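Hypothetical conserved protein (Thermus thermophilus, PDB 3DZM) is of unknown function but forms a calcium-binding beta-barrel as a major protein of the outer membrane. Local coordinates at residues A[136-144]-A[153-161]; A[162-170]-A[180-190]. All coordinates share one frame; numbering follows the deposited sequence.

Interaction 1: A[136-144]-A[153-161]; sequences GLGLGVRAA and LVGDLGVDY. With C8E ((hydroxyethyloxy)tri(ethyloxy)octane), chain F.
The carbonyl oxygen of L139 takes two donors: V159 N, with L139 O to V159 N at 3.0 Å, and a water. The water also donates to D160, 2.7 Å from OD1, and so ties the side chain to the neighbouring strand. This is a beta hairpin in the wall of an outer membrane beta-barrel. Strands 136-144 and 153-161 run antiparallel at 162°. Their hydrogen-bonded pairs are L137 with Y161, L139 with V159, V141 with L157 and A143 with G155.

Side chains alternate between two faces. L137, L139, V141, L157, V159 and Y161 lie on one, consistent with the lipid-facing surface. The other carries R142, V154, D156 and D160 and faces the barrel interior. G140 and G158 form a non-hydrogen-bonded pair on this inner face, with CA atoms 3.8 Å apart. The carboxylate of D160 lies over G138, with OD1 3.3 Å from G138 CA. OD1 is also in a salt bridge with R108, and OD2 is bonded to the hydroxyl of Y20.

R142 has CG anti to its N (chi1 -170°) and an extended chain through to NE. This lays the guanidinium beside V154. V154 CG1 sits over one face, 3.8 Å above the plane and offset toward the rim. The charge is met by E14. Nearby, D156 pairs with R43 and accepts a bond from Y104. On the interior face R142, D156 and D160 each find an opposite charge on another strand, so these buried side chains are probably not left with uncompensated charge.

At the hairpin's other end Y161 meets a detergent molecule and W202. Detergent atom C5 lies 3.6 Å above the Y161 ring plane, nearest CD2.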
loop_
_atom_site.group_PDB
_atom_site.type_symbol
_atom_site.label_atom_id
_atom_site.label_comp_id
_atom_site.label_asym_id
_atom_site.label_seq_id
_atom_site.Cartn_x
_atom_site.Cartn_y
_atom_site.Cartn_z
ATOM N N GLY A 136 -0.607 -4.531 -9.154
ATOM C CA GLY A 136 -1.536 -3.431 -9.358
ATOM C C GLY A 136 -1.246 -2.444 -10.491
ATOM O O GLY A 136 -0.131 -2.350 -11.015
ATOM N N LEU A 137 -2.273 -1.691 -10.871
ATOM C CA LEU A 137 -2.102 -0.566 -11.804
ATOM C C LEU A 137 -2.652 0.689 -11.215
ATOM O O LEU A 137 -3.527 0.648 -10.350
ATOM C CB LEU A 137 -2.817 -0.817 -13.095
ATOM C CG LEU A 137 -2.289 -2.033 -13.835
ATOM C CD1 LEU A 137 -3.264 -2.444 -14.976
ATOM C CD2 LEU A 137 -0.866 -1.723 -14.340
ATOM N N GLY A 138 -2.145 1.818 -11.681
ATOM C CA GLY A 138 -2.604 3.074 -11.125
ATOM C C GLY A 138 -2.245 4.309 -11.901
ATOM O O GLY A 138 -1.425 4.307 -12.824
ATOM N N LEU A 139 -2.849 5.387 -11.436
ATOM C CA LEU A 139 -2.996 6.653 -12.145
ATOM C C LEU A 139 -2.818 7.761 -11.076
ATOM O O LEU A 139 -3.199 7.602 -9.906
ATOM C CB LEU A 139 -4.441 6.720 -12.668
ATOM C CG LEU A 139 -4.491 7.130 -14.102
ATOM C CD1 LEU A 139 -3.392 6.359 -14.770
ATOM C CD2 LEU A 139 -5.847 6.808 -14.680
ATOM N N GLY A 140 -2.273 8.900 -11.439
ATOM C CA GLY A 140 -2.298 9.975 -10.468
ATOM C C GLY A 140 -1.694 11.253 -10.975
ATOM O O GLY A 140 -1.193 11.311 -12.107
ATOM N N VAL A 141 -1.758 12.282 -10.143
ATOM C CA VAL A 141 -1.021 13.521 -10.416
ATOM C C VAL A 141 -0.026 13.832 -9.311
ATOM O O VAL A 141 -0.306 13.629 -8.127
ATOM C CB VAL A 141 -1.949 14.758 -10.708
ATOM C CG1 VAL A 141 -3.091 14.355 -11.636
ATOM C CG2 VAL A 141 -2.553 15.220 -9.483
ATOM N N ARG A 142 1.135 14.319 -9.726
ATOM C CA ARG A 142 2.194 14.770 -8.824
ATOM C C ARG A 142 2.438 16.269 -8.986
ATOM O O ARG A 142 2.799 16.739 -10.073
ATOM C CB ARG A 142 3.472 14.016 -9.134
ATOM C CG ARG A 142 4.573 14.198 -8.138
ATOM C CD ARG A 142 5.883 13.757 -8.795
ATOM N NE ARG A 142 7.024 13.661 -7.891
ATOM C CZ ARG A 142 8.055 14.494 -7.907
ATOM N NH1 ARG A 142 8.081 15.496 -8.777
ATOM N NH2 ARG A 142 9.062 14.328 -7.056
ATOM N N ALA A 143 2.234 17.022 -7.908
ATOM C CA ALA A 143 2.503 18.464 -7.912
ATOM C C ALA A 143 3.839 18.760 -7.215
ATOM O O ALA A 143 4.125 18.223 -6.145
ATOM C CB ALA A 143 1.349 19.235 -7.256
ATOM N N ALA A 144 4.678 19.572 -7.848
ATOM C CA ALA A 144 5.938 19.976 -7.223
ATOM C C ALA A 144 6.078 21.489 -7.191
ATOM O O ALA A 144 5.789 22.141 -8.170
ATOM C CB ALA A 144 7.099 19.354 -7.925
ATOM N N LEU A 153 8.584 21.152 -2.360
ATOM C CA LEU A 153 7.399 20.568 -1.792
ATOM C C LEU A 153 6.733 19.696 -2.855
ATOM O O LEU A 153 6.659 20.078 -4.019
ATOM C CB LEU A 153 6.461 21.680 -1.345
ATOM C CG LEU A 153 5.596 21.229 -0.181
ATOM C CD1 LEU A 153 6.499 20.759 0.952
ATOM C CD2 LEU A 153 4.683 22.342 0.264
ATOM N N VAL A 154 6.293 18.504 -2.471
ATOM C CA VAL A 154 5.645 17.597 -3.412
ATOM C C VAL A 154 4.307 17.107 -2.879
ATOM O O VAL A 154 4.217 16.662 -1.754
ATOM C CB VAL A 154 6.491 16.373 -3.709
ATOM C CG1 VAL A 154 5.736 15.479 -4.639
ATOM C CG2 VAL A 154 7.797 16.758 -4.326
ATOM N N GLY A 155 3.279 17.195 -3.714
ATOM C CA GLY A 155 1.949 16.702 -3.406
ATOM C C GLY A 155 1.622 15.566 -4.362
ATOM O O GLY A 155 1.957 15.607 -5.544
ATOM N N ASP A 156 0.979 14.526 -3.855
ATOM C CA ASP A 156 0.681 13.391 -4.696
ATOM C C ASP A 156 -0.685 12.816 -4.389
ATOM O O ASP A 156 -0.928 12.404 -3.244
ATOM C CB ASP A 156 1.715 12.327 -4.462
ATOM C CG ASP A 156 1.736 11.333 -5.546
ATOM O OD1 ASP A 156 0.932 11.549 -6.466
ATOM O OD2 ASP A 156 2.526 10.356 -5.488
ATOM N N LEU A 157 -1.570 12.826 -5.398
ATOM C CA LEU A 157 -2.852 12.134 -5.331
ATOM C C LEU A 157 -3.016 11.110 -6.452
ATOM O O LEU A 157 -2.881 11.449 -7.630
ATOM C CB LEU A 157 -3.997 13.126 -5.418
ATOM C CG LEU A 157 -5.424 12.632 -5.145
ATOM C CD1 LEU A 157 -6.274 13.797 -4.757
ATOM C CD2 LEU A 157 -6.018 11.918 -6.336
ATOM N N GLY A 158 -3.301 9.862 -6.086
ATOM C CA GLY A 158 -3.551 8.841 -7.083
ATOM C C GLY A 158 -4.476 7.745 -6.634
ATOM O O GLY A 158 -4.894 7.711 -5.489
ATOM N N VAL A 159 -4.829 6.856 -7.556
ATOM C CA VAL A 159 -5.707 5.709 -7.255
ATOM C C VAL A 159 -5.068 4.503 -7.896
ATOM O O VAL A 159 -4.513 4.602 -9.009
ATOM C CB VAL A 159 -7.156 5.926 -7.777
ATOM C CG1 VAL A 159 -7.942 4.641 -7.713
ATOM C CG2 VAL A 159 -7.900 7.128 -7.017
ATOM N N ASP A 160 -5.053 3.387 -7.172
ATOM C CA ASP A 160 -4.427 2.152 -7.677
ATOM C C ASP A 160 -5.477 1.088 -7.611
ATOM O O ASP A 160 -6.309 1.083 -6.693
ATOM C CB ASP A 160 -3.252 1.692 -6.807
ATOM C CG ASP A 160 -2.039 2.593 -6.915
ATOM O OD1 ASP A 160 -2.024 3.359 -7.879
ATOM O OD2 ASP A 160 -1.112 2.541 -6.040
ATOM N N TYR A 161 -5.433 0.170 -8.562
ATOM C CA TYR A 161 -6.270 -1.010 -8.484
ATOM C C TYR A 161 -5.401 -2.268 -8.392
ATOM O O TYR A 161 -4.455 -2.416 -9.155
ATOM C CB TYR A 161 -7.190 -1.123 -9.695
ATOM C CG TYR A 161 -7.994 -2.392 -9.634
ATOM C CD1 TYR A 161 -9.057 -2.513 -8.742
ATOM C CD2 TYR A 161 -7.668 -3.495 -10.417
ATOM C CE1 TYR A 161 -9.778 -3.654 -8.654
ATOM C CE2 TYR A 161 -8.412 -4.672 -10.336
ATOM C CZ TYR A 161 -9.463 -4.732 -9.455
ATOM O OH TYR A 161 -10.214 -5.873 -9.348
HETATM C C1 C8E F . -6.747 1.089 -13.151
HETATM C C2 C8E F . -7.673 0.342 -14.139
HETATM C C3 C8E F . -7.806 -1.191 -13.991
HETATM C C4 C8E F . -9.231 -1.700 -14.275
HETATM C C5 C8E F . -9.904 -2.527 -13.153
HETATM C C6 C8E F . -11.006 -3.513 -13.604
HETATM C C7 C8E F . -11.184 -4.725 -12.673
HETATM C C8 C8E F . -11.623 -6.030 -13.366
HETATM O O9 C8E F . -10.972 -7.200 -12.867
HETATM C C10 C8E F . -11.174 -7.443 -11.476
HETATM C C11 C8E F . -10.345 -8.610 -10.885
HETATM O O12 C8E F . -10.004 -8.429 -9.502
HETATM C C13 C8E F . -10.738 -9.213 -8.563
HETATM C C14 C8E F . -11.146 -8.439 -7.294
HETATM O O15 C8E F . -10.491 -8.949 -6.135
HETATM C C16 C8E F . -11.244 -9.022 -4.925
HETATM C C17 C8E F . -11.037 -7.808 -4.005
HETATM O O18 C8E F . -11.560 -7.963 -2.690
HETATM C C19 C8E F . -10.553 -7.810 -1.692
HETATM C C20 C8E F . -11.051 -7.916 -0.240
HETATM O O21 C8E F . -10.470 -9.040 0.415
HETATM O O HOH W 1 -1.153 5.905 -8.304
#

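Interaction 2: A[162-170]-A[180-190]; sequences YFQACFTRV and QSSVCPGDSGY. With C8E ((hydroxyethyloxy)tri(ethyloxy)octane), chain F.
C166 and C184 share one side-chain torsion: each SG is anti to its own carbonyl carbon (chi1 -73° and -71°). The sulfurs meet on the side of the pair that carries T168 and S182, and join as a disulfide, C166 SG to C184 SG at 2.0 Å. Y190 is placed differently. Its CG is anti to the backbone N (chi1 -177°), and the ring reaches back across to 162-170. There the hydroxyl donates to the backbone of A165, with Y190 OH 2.7 Å from A165 O. The donor is tilted from the carbonyl plane. The side chains of F167 and Y190 cross at about a right angle. Their rings meet obliquely, F167 CD2 lying 3.5 Å from Y190 CE1. V193 and N194 of helix 190-196 also touch F167.

Strands 167-170 and 180-183 form a beta hairpin that prolongs the barrel wall. F167 with V183 and R169 with S181 are the hydrogen-bonded pairs. The disulfide lies next to the F167-V183 pair, where strand 178-183 ends. T168 and S182 make a non-hydrogen-bonded pair, while T168 CG2 also packs 4.0 Å from Q180 NE2. R169 points to the other face and its side chain touches L54, a calcium ligand.

After C184 the chain turns sharply, with a cis peptide between P185 and G186. D187 N bonds to C184 O at 2.7 Å, and a weak bond runs from C184 N to D187 OD2. G189 then takes the N-cap position of the helix that Y190 begins. P185 N lies over one face of the Y190 ring.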
loop_
_atom_site.group_PDB
_atom_site.type_symbol
_atom_site.label_atom_id
_atom_site.label_comp_id
_atom_site.label_asym_id
_atom_site.label_seq_id
_atom_site.Cartn_x
_atom_site.Cartn_y
_atom_site.Cartn_z
ATOM N N TYR A 162 -5.745 -3.179 -7.481
ATOM C CA TYR A 162 -5.055 -4.475 -7.372
ATOM C C TYR A 162 -5.906 -5.690 -7.734
ATOM O O TYR A 162 -7.047 -5.834 -7.302
ATOM C CB TYR A 162 -4.476 -4.661 -5.970
ATOM C CG TYR A 162 -3.323 -3.729 -5.671
ATOM C CD1 TYR A 162 -2.028 -4.068 -6.037
ATOM C CD2 TYR A 162 -3.530 -2.496 -5.048
ATOM C CE1 TYR A 162 -0.973 -3.230 -5.771
ATOM C CE2 TYR A 162 -2.465 -1.646 -4.775
ATOM C CZ TYR A 162 -1.195 -2.025 -5.143
ATOM O OH TYR A 162 -0.125 -1.221 -4.890
ATOM N N PHE A 163 -5.332 -6.563 -8.544
ATOM C CA PHE A 163 -5.943 -7.843 -8.886
ATOM C C PHE A 163 -5.858 -8.843 -7.732
ATOM O O PHE A 163 -4.804 -9.038 -7.131
ATOM C CB PHE A 163 -5.247 -8.422 -10.123
ATOM C CG PHE A 163 -5.350 -7.556 -11.317
ATOM C CD1 PHE A 163 -6.464 -7.635 -12.157
ATOM C CD2 PHE A 163 -4.364 -6.630 -11.601
ATOM C CE1 PHE A 163 -6.578 -6.817 -13.279
ATOM C CE2 PHE A 163 -4.478 -5.778 -12.733
ATOM C CZ PHE A 163 -5.577 -5.878 -13.565
ATOM N N GLN A 164 -6.968 -9.487 -7.433
ATOM C CA GLN A 164 -6.975 -10.534 -6.429
ATOM C C GLN A 164 -5.967 -11.627 -6.764
ATOM O O GLN A 164 -5.816 -12.043 -7.917
ATOM C CB GLN A 164 -8.372 -11.146 -6.256
ATOM C CG GLN A 164 -8.917 -11.724 -7.535
ATOM C CD GLN A 164 -10.335 -12.301 -7.444
ATOM O OE1 GLN A 164 -11.188 -11.803 -6.713
ATOM N NE2 GLN A 164 -10.591 -13.350 -8.238
ATOM N N ALA A 165 -5.290 -12.076 -5.716
ATOM C CA ALA A 165 -4.257 -13.069 -5.795
ATOM C C ALA A 165 -4.522 -14.170 -4.771
ATOM O O ALA A 165 -5.536 -14.165 -4.087
ATOM C CB ALA A 165 -2.973 -12.415 -5.493
ATOM N N CYS A 166 -3.596 -15.108 -4.647
ATOM C CA CYS A 166 -3.723 -16.151 -3.637
ATOM C C CYS A 166 -3.534 -15.561 -2.238
ATOM O O CYS A 166 -2.902 -14.517 -2.084
ATOM C CB CYS A 166 -2.708 -17.276 -3.903
ATOM S SG CYS A 166 -3.118 -18.316 -5.314
ATOM N N PHE A 167 -4.096 -16.225 -1.234
ATOM C CA PHE A 167 -3.845 -15.906 0.175
ATOM C C PHE A 167 -3.068 -17.015 0.863
ATOM O O PHE A 167 -3.307 -18.178 0.597
ATOM C CB PHE A 167 -5.150 -15.775 0.925
ATOM C CG PHE A 167 -5.917 -14.573 0.576
ATOM C CD1 PHE A 167 -5.537 -13.334 1.058
ATOM C CD2 PHE A 167 -7.021 -14.666 -0.234
ATOM C CE1 PHE A 167 -6.262 -12.219 0.744
ATOM C CE2 PHE A 167 -7.747 -13.549 -0.558
ATOM C CZ PHE A 167 -7.373 -12.332 -0.061
ATOM N N THR A 168 -2.172 -16.659 1.774
ATOM C CA THR A 168 -1.419 -17.656 2.529
ATOM C C THR A 168 -1.631 -17.434 4.016
ATOM O O THR A 168 -1.299 -16.379 4.514
ATOM C CB THR A 168 0.045 -17.514 2.223
ATOM O OG1 THR A 168 0.239 -17.767 0.834
ATOM C CG2 THR A 168 0.862 -18.486 3.012
ATOM N N ARG A 169 -2.198 -18.419 4.710
ATOM C CA ARG A 169 -2.425 -18.360 6.170
ATOM C C ARG A 169 -1.314 -19.108 6.961
ATOM O O ARG A 169 -0.860 -20.174 6.573
ATOM C CB ARG A 169 -3.860 -18.860 6.531
ATOM C CG ARG A 169 -4.536 -18.238 7.812
ATOM C CD ARG A 169 -6.127 -18.019 7.713
ATOM N NE ARG A 169 -6.599 -16.806 8.446
ATOM C CZ ARG A 169 -7.842 -16.284 8.486
ATOM N NH1 ARG A 169 -8.899 -16.814 7.836
ATOM N NH2 ARG A 169 -8.010 -15.181 9.203
ATOM N N VAL A 170 -0.853 -18.521 8.054
ATOM C CA VAL A 170 0.057 -19.199 8.975
ATOM C C VAL A 170 -0.462 -19.067 10.395
ATOM O O VAL A 170 -0.532 -17.956 10.913
ATOM C CB VAL A 170 1.520 -18.635 8.916
ATOM C CG1 VAL A 170 2.417 -19.427 9.833
ATOM C CG2 VAL A 170 2.045 -18.766 7.561
ATOM N N GLN A 180 0.564 -24.116 7.849
ATOM C CA GLN A 180 0.401 -23.209 6.721
ATOM C C GLN A 180 -0.518 -23.740 5.630
ATOM O O GLN A 180 -0.592 -24.946 5.397
ATOM C CB GLN A 180 1.733 -22.867 6.126
ATOM C CG GLN A 180 1.612 -22.561 4.684
ATOM C CD GLN A 180 2.870 -21.964 4.094
ATOM O OE1 GLN A 180 3.796 -21.544 4.811
ATOM N NE2 GLN A 180 2.904 -21.910 2.767
ATOM N N SER A 181 -1.229 -22.829 4.971
ATOM C CA SER A 181 -2.163 -23.188 3.901
ATOM C C SER A 181 -2.413 -21.993 3.006
ATOM O O SER A 181 -1.941 -20.883 3.287
ATOM C CB SER A 181 -3.491 -23.681 4.470
ATOM O OG SER A 181 -4.035 -22.757 5.404
ATOM N N SER A 182 -3.146 -22.210 1.921
ATOM C CA SER A 182 -3.376 -21.135 0.958
ATOM C C SER A 182 -4.606 -21.398 0.142
ATOM O O SER A 182 -4.894 -22.538 -0.189
ATOM C CB SER A 182 -2.174 -20.978 0.029
ATOM O OG SER A 182 -1.861 -22.211 -0.575
ATOM N N VAL A 183 -5.340 -20.345 -0.180
ATOM C CA VAL A 183 -6.480 -20.477 -1.072
ATOM C C VAL A 183 -6.213 -19.629 -2.270
ATOM O O VAL A 183 -5.641 -18.552 -2.161
ATOM C CB VAL A 183 -7.774 -19.950 -0.487
ATOM C CG1 VAL A 183 -8.942 -20.694 -1.124
ATOM C CG2 VAL A 183 -7.778 -20.096 1.018
ATOM N N CYS A 184 -6.650 -20.111 -3.420
ATOM C CA CYS A 184 -6.499 -19.343 -4.631
ATOM C C CYS A 184 -7.856 -18.972 -5.233
ATOM O O CYS A 184 -8.895 -19.524 -4.860
ATOM C CB CYS A 184 -5.639 -20.117 -5.621
ATOM S SG CYS A 184 -3.921 -20.185 -5.117
ATOM N N PRO A 185 -7.856 -17.998 -6.140
ATOM C CA PRO A 185 -9.039 -17.871 -6.982
ATOM C C PRO A 185 -8.803 -18.885 -8.080
ATOM O O PRO A 185 -7.745 -18.807 -8.719
ATOM C CB PRO A 185 -8.911 -16.451 -7.551
ATOM C CG PRO A 185 -7.586 -15.900 -7.041
ATOM C CD PRO A 185 -6.802 -17.050 -6.520
ATOM N N GLY A 186 -9.709 -19.840 -8.270
ATOM C CA GLY A 186 -10.894 -19.977 -7.449
ATOM C C GLY A 186 -11.019 -21.372 -6.849
ATOM O O GLY A 186 -11.663 -22.257 -7.407
ATOM N N ASP A 187 -10.367 -21.564 -5.706
ATOM C CA ASP A 187 -10.546 -22.758 -4.895
ATOM C C ASP A 187 -11.820 -22.608 -4.084
ATOM O O ASP A 187 -12.568 -21.650 -4.249
ATOM C CB ASP A 187 -9.367 -22.957 -3.946
ATOM C CG ASP A 187 -8.057 -23.036 -4.670
ATOM O OD1 ASP A 187 -8.097 -22.946 -5.918
ATOM O OD2 ASP A 187 -7.000 -23.192 -4.003
ATOM N N SER A 188 -12.044 -23.547 -3.179
ATOM C CA SER A 188 -13.333 -23.637 -2.531
ATOM C C SER A 188 -13.677 -22.365 -1.783
ATOM O O SER A 188 -14.542 -21.606 -2.203
ATOM C CB SER A 188 -13.386 -24.842 -1.596
ATOM O OG SER A 188 -14.724 -25.122 -1.223
ATOM N N GLY A 189 -13.006 -22.124 -0.670
ATOM C CA GLY A 189 -13.450 -21.051 0.202
ATOM C C GLY A 189 -12.884 -19.681 -0.115
ATOM O O GLY A 189 -12.738 -18.844 0.778
ATOM N N TYR A 190 -12.570 -19.433 -1.382
ATOM C CA TYR A 190 -11.853 -18.210 -1.717
ATOM C C TYR A 190 -12.728 -16.965 -1.579
ATOM O O TYR A 190 -12.309 -15.968 -0.988
ATOM C CB TYR A 190 -11.205 -18.295 -3.103
ATOM C CG TYR A 190 -10.398 -17.076 -3.437
ATOM C CD1 TYR A 190 -9.072 -16.965 -3.032
ATOM C CD2 TYR A 190 -10.969 -16.003 -4.131
ATOM C CE1 TYR A 190 -8.321 -15.818 -3.322
ATOM C CE2 TYR A 190 -10.219 -14.847 -4.424
ATOM C CZ TYR A 190 -8.905 -14.766 -4.017
ATOM O OH TYR A 190 -8.167 -13.642 -4.301
HETATM C C1 C8E F . -6.747 1.089 -13.151
HETATM C C2 C8E F . -7.673 0.342 -14.139
HETATM C C3 C8E F . -7.806 -1.191 -13.991
HETATM C C4 C8E F . -9.231 -1.700 -14.275
HETATM C C5 C8E F . -9.904 -2.527 -13.153
HETATM C C6 C8E F . -11.006 -3.513 -13.604
HETATM C C7 C8E F . -11.184 -4.725 -12.673
HETATM C C8 C8E F . -11.623 -6.030 -13.366
HETATM O O9 C8E F . -10.972 -7.200 -12.867
HETATM C C10 C8E F . -11.174 -7.443 -11.476
HETATM C C11 C8E F . -10.345 -8.610 -10.885
HETATM O O12 C8E F . -10.004 -8.429 -9.502
HETATM C C13 C8E F . -10.738 -9.213 -8.563
HETATM C C14 C8E F . -11.146 -8.439 -7.294
HETATM O O15 C8E F . -10.491 -8.949 -6.135
HETATM C C16 C8E F . -11.244 -9.022 -4.925
HETATM C C17 C8E F . -11.037 -7.808 -4.005
HETATM O O18 C8E F . -11.560 -7.963 -2.690
HETATM C C19 C8E F . -10.553 -7.810 -1.692
HETATM C C20 C8E F . -11.051 -7.916 -0.240
HETATM O O21 C8E F . -10.470 -9.040 0.415
#

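How the interactions relate
Interaction 1 comes first along the chain and closes before interaction 2 opens. Strand 151-172 serves both: residues 153-161 pair with strand 127-148, and 162-170 follow directly, with 167-170 pairing with strand 178-183. The centres are about 29 Å apart, on opposite sides of the chain's centre. The contacts belong to one curled antiparallel sheet. They meet where G136 CA lies 3.4 Å from Y162 CD1. One detergent molecule touches both, which suggests that the junction lies at the apolar outer surface. Interaction 1 is regular barrel wall. Interaction 2 extends the wall into a disulfide-linked hairpin, where the side chain of R169 is still about 11 Å from the bound calcium ion.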